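Side-chain contact in endoglucanase (PDB 1DYS), which hydrolyses internal beta-1,4-glucosidic bonds of cellulose as a family 6 glycoside hydrolase: residues Glu115-Phe120 with Ile167-Ala172. Residues are numbered along the deposited sequence; the frame is centred on the assembly and turned at random.
Sequences EYVNPF and ISQLQA
Val117 and Gln169 make the tight apolar part of this contact between helix 108-126 and the C-terminal end of helix 150-169 with the residues after it: CG1 of Val117 lies 3.8 Å from CB of Gln169 and 4.0 Å from its CG. That methyl reaches across because it stands anti to the backbone N (chi1 176°), while Gln169 meets it with the aliphatic base of its chain. Leu170 adds a looser apolar touch deeper in, where its CD2 approaches CD1 of the Phe120 ring obliquely at 4.4 Å. The partly exposed side is polar, and no hydrogen bond across the segments draws it together. There the amides of Asn118 and Gln169 have OD1 and OE1 as their nearest atoms at 3.6 Å, their planes 56° apart; Asn118 OD1 instead bonds to Tyr165 OH, one turn earlier on helix 150-169. Beyond, Ile167 O accepts from Leu170 N and, on the opposite face of its plane, from Gln171 NE2 at 3.0 Å and a nearly straight 173°. The contact thus joins neighbouring helices outside the parallel sheet of the distorted family 6 barrel: Phe120 and Leu170 both rest on Leu85 of strand 79-85, and Ile167 packs against helix 190-207.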
loop_
_atom_site.group_PDB
_atom_site.type_symbol
_atom_site.label_atom_id
_atom_site.label_comp_id
_atom_site.label_asym_id
_atom_site.label_seq_id
_atom_site.Cartn_x
_atom_site.Cartn_y
_atom_site.Cartn_z
ATOM N N GLU A 115 14.816 -3.564 -12.382
ATOM C CA GLU A 115 13.406 -3.387 -12.689
ATOM C C GLU A 115 12.893 -1.981 -12.332
ATOM O O GLU A 115 11.776 -1.712 -12.801
ATOM C CB GLU A 115 12.575 -4.436 -11.926
ATOM C CG GLU A 115 12.780 -5.861 -12.422
ATOM C CD GLU A 115 11.860 -6.857 -11.729
ATOM O OE1 GLU A 115 10.614 -6.769 -11.837
ATOM O OE2 GLU A 115 12.364 -7.725 -10.996
ATOM N N TYR A 116 13.689 -1.219 -11.567
ATOM C CA TYR A 116 13.188 0.114 -11.192
ATOM C C TYR A 116 14.147 1.230 -11.625
ATOM O O TYR A 116 13.676 2.005 -12.472
ATOM C CB TYR A 116 12.824 0.140 -9.707
ATOM C CG TYR A 116 12.333 1.500 -9.248
ATOM C CD1 TYR A 116 11.031 1.919 -9.496
ATOM C CD2 TYR A 116 13.197 2.374 -8.618
ATOM C CE1 TYR A 116 10.585 3.182 -9.105
ATOM C CE2 TYR A 116 12.765 3.654 -8.220
ATOM C CZ TYR A 116 11.464 4.024 -8.454
ATOM O OH TYR A 116 11.015 5.279 -8.073
ATOM N N VAL A 117 15.398 1.231 -11.176
ATOM C CA VAL A 117 16.284 2.310 -11.630
ATOM C C VAL A 117 16.547 2.256 -13.135
ATOM O O VAL A 117 16.404 3.290 -13.807
ATOM C CB VAL A 117 17.594 2.289 -10.820
ATOM C CG1 VAL A 117 18.575 3.317 -11.303
ATOM C CG2 VAL A 117 17.254 2.556 -9.333
ATOM N N ASN A 118 16.858 1.081 -13.705
ATOM C CA ASN A 118 17.158 1.105 -15.150
ATOM C C ASN A 118 16.075 1.691 -15.998
ATOM O O ASN A 118 16.337 2.616 -16.798
ATOM C CB ASN A 118 17.625 -0.273 -15.610
ATOM C CG ASN A 118 18.976 -0.585 -15.005
ATOM O OD1 ASN A 118 19.709 0.153 -14.354
ATOM N ND2 ASN A 118 19.371 -1.857 -15.232
ATOM N N PRO A 119 14.849 1.269 -15.863
ATOM C CA PRO A 119 13.724 1.754 -16.640
ATOM C C PRO A 119 13.495 3.235 -16.367
ATOM O O PRO A 119 13.142 3.980 -17.291
ATOM C CB PRO A 119 12.495 0.878 -16.417
ATOM C CG PRO A 119 13.009 -0.138 -15.448
ATOM C CD PRO A 119 14.453 0.087 -15.080
ATOM N N PHE A 120 13.695 3.653 -15.125
ATOM C CA PHE A 120 13.574 5.059 -14.773
ATOM C C PHE A 120 14.580 5.875 -15.596
ATOM O O PHE A 120 14.183 6.839 -16.269
ATOM C CB PHE A 120 13.844 5.252 -13.281
ATOM C CG PHE A 120 13.308 6.499 -12.634
ATOM C CD1 PHE A 120 13.703 7.774 -13.023
ATOM C CD2 PHE A 120 12.423 6.314 -11.576
ATOM C CE1 PHE A 120 13.202 8.855 -12.325
ATOM C CE2 PHE A 120 11.920 7.390 -10.865
ATOM C CZ PHE A 120 12.311 8.658 -11.279
ATOM N N ILE A 167 22.143 7.231 -8.385
ATOM C CA ILE A 167 22.850 8.441 -8.799
ATOM C C ILE A 167 23.673 8.109 -10.039
ATOM O O ILE A 167 23.690 8.878 -10.994
ATOM C CB ILE A 167 23.783 8.949 -7.693
ATOM C CG1 ILE A 167 22.955 9.389 -6.464
ATOM C CG2 ILE A 167 24.659 10.124 -8.120
ATOM C CD1 ILE A 167 23.736 9.602 -5.185
ATOM N N SER A 168 24.394 6.974 -9.967
ATOM C CA SER A 168 25.253 6.612 -11.110
ATOM C C SER A 168 24.491 6.502 -12.410
ATOM O O SER A 168 25.051 6.751 -13.495
ATOM C CB SER A 168 26.021 5.310 -10.839
ATOM O OG SER A 168 25.297 4.087 -10.986
ATOM N N GLN A 169 23.241 6.036 -12.392
ATOM C CA GLN A 169 22.484 5.871 -13.616
ATOM C C GLN A 169 21.759 7.109 -14.138
ATOM O O GLN A 169 21.190 7.048 -15.226
ATOM C CB GLN A 169 21.391 4.796 -13.429
ATOM C CG GLN A 169 21.988 3.384 -13.379
ATOM C CD GLN A 169 22.250 2.970 -14.820
ATOM O OE1 GLN A 169 21.366 2.997 -15.692
ATOM N NE2 GLN A 169 23.507 2.667 -15.103
ATOM N N LEU A 170 21.748 8.198 -13.382
ATOM C CA LEU A 170 20.991 9.383 -13.728
ATOM C C LEU A 170 21.850 10.614 -13.922
ATOM O O LEU A 170 21.539 11.717 -13.463
ATOM C CB LEU A 170 19.962 9.641 -12.590
ATOM C CG LEU A 170 18.904 8.525 -12.548
ATOM C CD1 LEU A 170 18.087 8.635 -11.247
ATOM C CD2 LEU A 170 17.953 8.538 -13.719
ATOM N N GLN A 171 23.034 10.416 -14.531
ATOM C CA GLN A 171 23.896 11.568 -14.814
ATOM C C GLN A 171 23.604 12.069 -16.229
ATOM O O GLN A 171 23.838 11.323 -17.184
ATOM C CB GLN A 171 25.352 11.126 -14.732
ATOM C CG GLN A 171 25.874 10.661 -13.409
ATOM C CD GLN A 171 25.865 11.724 -12.324
ATOM O OE1 GLN A 171 26.541 12.745 -12.435
ATOM N NE2 GLN A 171 25.101 11.459 -11.279
ATOM N N ALA A 172 23.083 13.276 -16.381
ATOM C CA ALA A 172 22.800 13.846 -17.702
ATOM C C ALA A 172 22.624 15.352 -17.532
ATOM O O ALA A 172 22.283 15.774 -16.417
ATOM C CB ALA A 172 21.563 13.248 -18.323
#